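Local atomic coordinates of uncharacterized protein PH0321 (Pyrococcus horikoshii, PDB entry 3BS4), a protein that is of unknown function but probably belongs to the KaiC-like, RecA-related family, and was crystallised with an unidentified peptide bound. Residues 4-9 against 43-48; 17-22 against 138-143. One frame throughout, in Å; residues are numbered along the deposited sequence. Where two conformers were deposited one is given.

Contact 1: 4-9 against 43-48; sequences SWEIEE and SRKLKS
Glu-6 reaches across to the last turns of helix 34-47 and spreads its carboxylate between two successive basic side chains, Arg-44 and Lys-45. OE1 takes the arginine: the guanidinium comes side-on and spends two nitrogens on this single oxygen, so that Arg-44 NE lies 2.9 Å and Arg-44 NH2 3.0 Å from Glu-6 OE1. Both hydrogen bonds are bent, since two nitrogens converge on one oxygen, and the oxygen lies close to the guanidinium plane, while the carboxylate itself is turned 57° out of that plane. OE2 takes the lysine on its anti lone pair, away from the other oxygen, with Lys-45 NZ 2.7 Å from Glu-6 OE2. The same ammonium donates to the backbone of the opposite segment, Lys-45 NZ to Ser-4 O at 2.8 Å, and a third bond goes to Tyr-142 OH, so this buried charge is well satisfied. Beside the salt bridges the aliphatic parts also touch, Glu-6 CB resting 3.9 Å from Arg-44 CB.

With its CG beside the backbone N (chi1 -55°) and a second bend at chi2, the Glu-6 chain folds so that each oxygen faces its own partner. Behind it, Ser-4 opens an ST turn, its OG accepting from Glu-6 N at 2.8 Å; that hydroxyl is also bonded to Asp-11, which holds Trp-5 N too. With an alanine here in place of Glu-6, Arg-44 is likely to lose the oxygen that fixes its guanidinium and Lys-45 its counter-charge, leaving the Ser-4 carbonyl bond to join the segments.

The network thus ties the loop leading into helix 8-14 to the C-terminal end of helix 34-47, while Trp-5 meets Tyr-207 edge-to-face and Ile-7 packs on strand 247-252.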
loop_
_atom_site.group_PDB
_atom_site.type_symbol
_atom_site.label_atom_id
_atom_site.label_comp_id
_atom_site.label_asym_id
_atom_site.label_seq_id
_atom_site.Cartn_x
_atom_site.Cartn_y
_atom_site.Cartn_z
ATOM N N SER A 4 -10.008 0.049 -11.503
ATOM C CA SER A 4 -9.526 -1.289 -11.847
ATOM C C SER A 4 -8.557 -1.833 -10.802
ATOM O O SER A 4 -7.729 -1.090 -10.257
ATOM C CB SER A 4 -8.840 -1.284 -13.209
ATOM O OG SER A 4 -8.370 -2.574 -13.571
ATOM N N TRP A 5 -8.649 -3.134 -10.549
ATOM C CA TRP A 5 -7.594 -3.860 -9.830
ATOM C C TRP A 5 -6.281 -3.954 -10.611
ATOM O O TRP A 5 -5.258 -4.355 -10.049
ATOM C CB TRP A 5 -8.081 -5.278 -9.549
ATOM C CG TRP A 5 -9.138 -5.347 -8.516
ATOM C CD1 TRP A 5 -10.494 -5.410 -8.711
ATOM C CD2 TRP A 5 -8.934 -5.383 -7.100
ATOM N NE1 TRP A 5 -11.142 -5.482 -7.502
ATOM C CE2 TRP A 5 -10.208 -5.454 -6.494
ATOM C CE3 TRP A 5 -7.798 -5.340 -6.289
ATOM C CZ2 TRP A 5 -10.381 -5.490 -5.107
ATOM C CZ3 TRP A 5 -7.966 -5.391 -4.909
ATOM C CH2 TRP A 5 -9.244 -5.458 -4.332
ATOM N N GLU A 6 -6.327 -3.629 -11.913
ATOM C CA GLU A 6 -5.214 -3.808 -12.865
ATOM C C GLU A 6 -4.889 -5.272 -13.165
ATOM O O GLU A 6 -3.840 -5.593 -13.746
ATOM C CB GLU A 6 -3.957 -3.045 -12.422
ATOM C CG GLU A 6 -4.191 -1.553 -12.176
ATOM C CD GLU A 6 -4.559 -0.774 -13.434
ATOM O OE1 GLU A 6 -4.143 -1.163 -14.551
ATOM O OE2 GLU A 6 -5.250 0.251 -13.298
ATOM N N ILE A 7 -5.810 -6.142 -12.760
ATOM C CA ILE A 7 -5.742 -7.572 -12.995
ATOM C C ILE A 7 -7.147 -7.948 -13.442
ATOM O O ILE A 7 -8.102 -7.835 -12.675
ATOM C CB ILE A 7 -5.325 -8.330 -11.719
ATOM C CG1 ILE A 7 -3.904 -7.906 -11.309
ATOM C CG2 ILE A 7 -5.407 -9.853 -11.928
ATOM C CD1 ILE A 7 -3.450 -8.453 -9.960
ATOM N N GLU A 8 -7.263 -8.357 -14.704
ATOM C CA GLU A 8 -8.560 -8.543 -15.346
ATOM C C GLU A 8 -9.444 -9.560 -14.629
ATOM O O GLU A 8 -10.659 -9.371 -14.501
ATOM C CB GLU A 8 -8.361 -8.939 -16.814
ATOM C CG GLU A 8 -9.660 -9.038 -17.621
ATOM C CD GLU A 8 -10.231 -7.685 -18.056
ATOM O OE1 GLU A 8 -9.735 -6.616 -17.607
ATOM O OE2 GLU A 8 -11.189 -7.699 -18.867
ATOM N N GLU A 9 -8.831 -10.636 -14.138
ATOM C CA GLU A 9 -9.576 -11.671 -13.428
ATOM C C GLU A 9 -10.267 -11.142 -12.173
ATOM O O GLU A 9 -11.373 -11.549 -11.850
ATOM C CB GLU A 9 -8.659 -12.846 -13.092
ATOM C CG GLU A 9 -8.282 -13.671 -14.321
ATOM C CD GLU A 9 -9.331 -14.721 -14.681
ATOM O OE1 GLU A 9 -10.523 -14.565 -14.315
ATOM O OE2 GLU A 9 -8.964 -15.721 -15.339
ATOM N N SER A 43 2.889 -0.464 -10.030
ATOM C CA SER A 43 3.552 -0.111 -11.281
ATOM C C SER A 43 2.520 0.276 -12.352
ATOM O O SER A 43 2.754 1.205 -13.140
ATOM C CB SER A 43 4.451 -1.250 -11.768
ATOM O OG SER A 43 3.696 -2.325 -12.296
ATOM N N ARG A 44 1.375 -0.400 -12.370
ATOM C CA ARG A 44 0.344 -0.113 -13.372
ATOM C C ARG A 44 -0.337 1.226 -13.116
ATOM O O ARG A 44 -0.658 1.937 -14.063
ATOM C CB ARG A 44 -0.696 -1.232 -13.431
ATOM C CG ARG A 44 -0.154 -2.538 -13.991
ATOM C CD ARG A 44 -0.452 -2.651 -15.476
ATOM N NE ARG A 44 -1.896 -2.591 -15.717
ATOM C CZ ARG A 44 -2.496 -2.993 -16.835
ATOM N NH1 ARG A 44 -1.785 -3.507 -17.832
ATOM N NH2 ARG A 44 -3.815 -2.893 -16.951
ATOM N N LYS A 45 -0.543 1.575 -11.845
ATOM C CA LYS A 45 -1.173 2.859 -11.525
ATOM C C LYS A 45 -0.240 4.014 -11.893
ATOM O O LYS A 45 -0.698 5.056 -12.387
ATOM C CB LYS A 45 -1.588 2.935 -10.045
ATOM C CG LYS A 45 -2.609 1.880 -9.638
ATOM C CD LYS A 45 -3.860 1.966 -10.493
ATOM C CE LYS A 45 -5.016 1.153 -9.932
ATOM N NZ LYS A 45 -6.175 1.149 -10.882
ATOM N N LEU A 46 1.060 3.814 -11.670
ATOM C CA LEU A 46 2.063 4.812 -12.043
ATOM C C LEU A 46 2.142 4.958 -13.558
ATOM O O LEU A 46 2.151 6.086 -14.077
ATOM C CB LEU A 46 3.431 4.443 -11.495
ATOM C CG LEU A 46 3.701 4.772 -10.028
ATOM C CD1 LEU A 46 4.991 4.102 -9.566
ATOM C CD2 LEU A 46 3.750 6.292 -9.840
ATOM N N LYS A 47 2.180 3.828 -14.261
ATOM C CA LYS A 47 2.360 3.850 -15.727
ATOM C C LYS A 47 1.144 4.418 -16.439
ATOM O O LYS A 47 1.248 4.850 -17.594
ATOM C CB LYS A 47 2.673 2.452 -16.273
ATOM C CG LYS A 47 4.076 2.019 -16.036
ATOM C CD LYS A 47 4.219 0.551 -16.410
ATOM C CE LYS A 47 5.627 0.076 -16.259
ATOM N NZ LYS A 47 5.705 -1.392 -16.522
ATOM N N SER A 48 -0.000 4.424 -15.759
ATOM C CA SER A 48 -1.236 4.980 -16.298
ATOM C C SER A 48 -1.428 6.455 -15.918
ATOM O O SER A 48 -2.536 6.999 -16.018
ATOM C CB SER A 48 -2.431 4.137 -15.850
ATOM O OG SER A 48 -2.324 2.826 -16.361
#

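Contact 2: 17-22 against 138-143; sequences IKKHSL and GRELYG
Lys-19 and Glu-140 face each other across backbones that stay well apart, their CA atoms 9.1 Å from one another, the first in a type II beta turn running from Lys-18 to Ser-21 and the second just ahead of strand 141-146. Lys-19 spans the distance with a stretched chain: CG stands opposite the backbone N (chi1 -175°) and the rest continues extended, delivering Lys-19 NZ to 3.2 Å from Glu-140 OE2. The ammonium uses the syn lone pair of that oxygen, the side facing OE1, and Lys-19 CE passes 3.4 Å from Glu-140 OE1. Glu-140 bends at chi2 on its way to meet the lysine.

The turn leads into strand 22-27, and its partner segment enters strand 141-146; both strands belong to the parallel part of the central sheet, with strand 184-190 between them, an order consistent with the RecA-like core of KaiC relatives. The salt bridge therefore joins two loops at the strands' N-terminal ends.

Inside the turn, Lys-18 O accepts twice from the same face of its plane, from Ser-21 N at 3.1 Å and from Ser-21 OG at 2.6 Å. Lys-19 CG sits 3.8 Å above the His-20 ring, over its centre. Glu-140 in turn is placed by its backbone N, which donates to Asn-50 OD1.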
loop_
_atom_site.group_PDB
_atom_site.type_symbol
_atom_site.label_atom_id
_atom_site.label_comp_id
_atom_site.label_asym_id
_atom_site.label_seq_id
_atom_site.Cartn_x
_atom_site.Cartn_y
_atom_site.Cartn_z
ATOM N N ILE A 17 -12.858 -1.698 -7.930
ATOM C CA ILE A 17 -12.734 -1.168 -6.576
ATOM C C ILE A 17 -13.584 0.082 -6.380
ATOM O O ILE A 17 -13.500 1.016 -7.169
ATOM C CB ILE A 17 -11.267 -0.793 -6.290
ATOM C CG1 ILE A 17 -10.362 -2.025 -6.454
ATOM C CG2 ILE A 17 -11.134 -0.171 -4.885
ATOM C CD1 ILE A 17 -8.887 -1.692 -6.604
ATOM N N LYS A 18 -14.388 0.091 -5.320
ATOM C CA LYS A 18 -15.124 1.278 -4.917
ATOM C C LYS A 18 -14.136 2.386 -4.554
ATOM O O LYS A 18 -13.267 2.213 -3.697
ATOM C CB LYS A 18 -16.041 0.956 -3.738
ATOM C CG LYS A 18 -16.804 2.150 -3.223
ATOM C CD LYS A 18 -17.787 1.759 -2.136
ATOM C CE LYS A 18 -18.894 2.793 -1.979
ATOM N NZ LYS A 18 -18.418 4.181 -1.701
ATOM N N LYS A 19 -14.254 3.515 -5.241
ATOM C CA LYS A 19 -13.360 4.637 -5.029
ATOM C C LYS A 19 -13.257 5.014 -3.540
ATOM O O LYS A 19 -14.261 5.073 -2.822
ATOM C CB LYS A 19 -13.814 5.831 -5.874
ATOM C CG LYS A 19 -12.873 7.015 -5.820
ATOM C CD LYS A 19 -13.231 8.027 -6.896
ATOM C CE LYS A 19 -12.555 9.362 -6.655
ATOM N NZ LYS A 19 -12.721 10.196 -7.887
ATOM N N HIS A 20 -12.021 5.223 -3.091
ATOM C CA HIS A 20 -11.681 5.628 -1.721
ATOM C C HIS A 20 -11.593 4.491 -0.715
ATOM O O HIS A 20 -11.389 4.732 0.471
ATOM C CB HIS A 20 -12.587 6.737 -1.163
ATOM C CG HIS A 20 -12.545 8.001 -1.955
ATOM N ND1 HIS A 20 -13.686 8.696 -2.301
ATOM C CD2 HIS A 20 -11.507 8.691 -2.482
ATOM C CE1 HIS A 20 -13.348 9.767 -2.997
ATOM N NE2 HIS A 20 -12.034 9.784 -3.128
ATOM N N SER A 21 -11.745 3.262 -1.196
ATOM C CA SER A 21 -11.644 2.103 -0.342
ATOM C C SER A 21 -10.231 1.947 0.207
ATOM O O SER A 21 -9.274 2.474 -0.364
ATOM C CB SER A 21 -12.026 0.857 -1.133
ATOM O OG SER A 21 -13.418 0.907 -1.450
ATOM N N LEU A 22 -10.136 1.203 1.310
ATOM C CA LEU A 22 -8.865 0.706 1.818
ATOM C C LEU A 22 -8.830 -0.782 1.504
ATOM O O LEU A 22 -9.763 -1.519 1.851
ATOM C CB LEU A 22 -8.766 0.918 3.332
ATOM C CG LEU A 22 -7.561 0.311 4.060
ATOM C CD1 LEU A 22 -6.212 0.821 3.506
ATOM C CD2 LEU A 22 -7.706 0.618 5.537
ATOM N N GLY A 138 -8.237 14.945 -13.748
ATOM C CA GLY A 138 -8.185 13.825 -14.689
ATOM C C GLY A 138 -7.377 12.633 -14.202
ATOM O O GLY A 138 -7.135 11.691 -14.957
ATOM N N ARG A 139 -6.963 12.681 -12.934
ATOM C CA ARG A 139 -6.166 11.612 -12.330
ATOM C C ARG A 139 -6.857 11.036 -11.116
ATOM O O ARG A 139 -7.738 11.665 -10.523
ATOM C CB ARG A 139 -4.781 12.119 -11.919
ATOM C CG ARG A 139 -3.898 12.373 -13.094
ATOM C CD ARG A 139 -2.491 12.754 -12.695
ATOM N NE ARG A 139 -1.722 13.037 -13.900
ATOM C CZ ARG A 139 -1.682 14.227 -14.491
ATOM N NH1 ARG A 139 -2.324 15.259 -13.952
ATOM N NH2 ARG A 139 -0.983 14.385 -15.618
ATOM N N GLU A 140 -6.482 9.802 -10.789
ATOM C CA GLU A 140 -6.825 9.216 -9.504
ATOM C C GLU A 140 -5.605 9.262 -8.586
ATOM O O GLU A 140 -4.467 9.232 -9.054
ATOM C CB GLU A 140 -7.317 7.777 -9.678
ATOM C CG GLU A 140 -8.713 7.672 -10.277
ATOM C CD GLU A 140 -9.796 8.287 -9.407
ATOM O OE1 GLU A 140 -9.647 8.340 -8.160
ATOM O OE2 GLU A 140 -10.825 8.722 -9.977
ATOM N N LEU A 141 -5.867 9.357 -7.278
ATOM C CA LEU A 141 -4.821 9.300 -6.258
ATOM C C LEU A 141 -4.868 7.949 -5.563
ATOM O O LEU A 141 -5.931 7.498 -5.117
ATOM C CB LEU A 141 -4.989 10.414 -5.218
ATOM C CG LEU A 141 -4.036 10.420 -4.016
ATOM C CD1 LEU A 141 -2.567 10.591 -4.429
ATOM C CD2 LEU A 141 -4.457 11.495 -3.002
ATOM N N TYR A 142 -3.710 7.311 -5.492
ATOM C CA TYR A 142 -3.601 6.029 -4.796
ATOM C C TYR A 142 -2.548 6.151 -3.724
ATOM O O TYR A 142 -1.565 6.853 -3.918
ATOM C CB TYR A 142 -3.176 4.932 -5.765
ATOM C CG TYR A 142 -4.218 4.648 -6.805
ATOM C CD1 TYR A 142 -5.283 3.793 -6.528
ATOM C CD2 TYR A 142 -4.152 5.244 -8.072
ATOM C CE1 TYR A 142 -6.265 3.527 -7.499
ATOM C CE2 TYR A 142 -5.127 4.992 -9.028
ATOM C CZ TYR A 142 -6.169 4.135 -8.745
ATOM O OH TYR A 142 -7.124 3.867 -9.707
ATOM N N GLY A 143 -2.747 5.454 -2.605
ATOM C CA GLY A 143 -1.698 5.331 -1.584
ATOM C C GLY A 143 -1.317 3.877 -1.422
ATOM O O GLY A 143 -2.152 2.973 -1.612
#

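How the contacts relate
Contact 1 is partly buried and contact 2 lies at the surface, yet both rest on a glutamate meeting lysine. In contact 1 the carboxylate is shared by two basic residues and the ammonium has several acceptors, as suits a charge inside the protein; contact 2 has one longer bridge between an exposed lysine and a partly exposed glutamate. Contact 1 joins the N-terminal loop to helix 34-47, whereas contact 2 joins loops before two sheet strands. Their centres are about 12 Å apart and their segments alternate along the chain. The Lys-45 to Tyr-142 hydrogen bond links the two, and Trp-5 CE2 packs 3.4 Å from Ile-17 CG1.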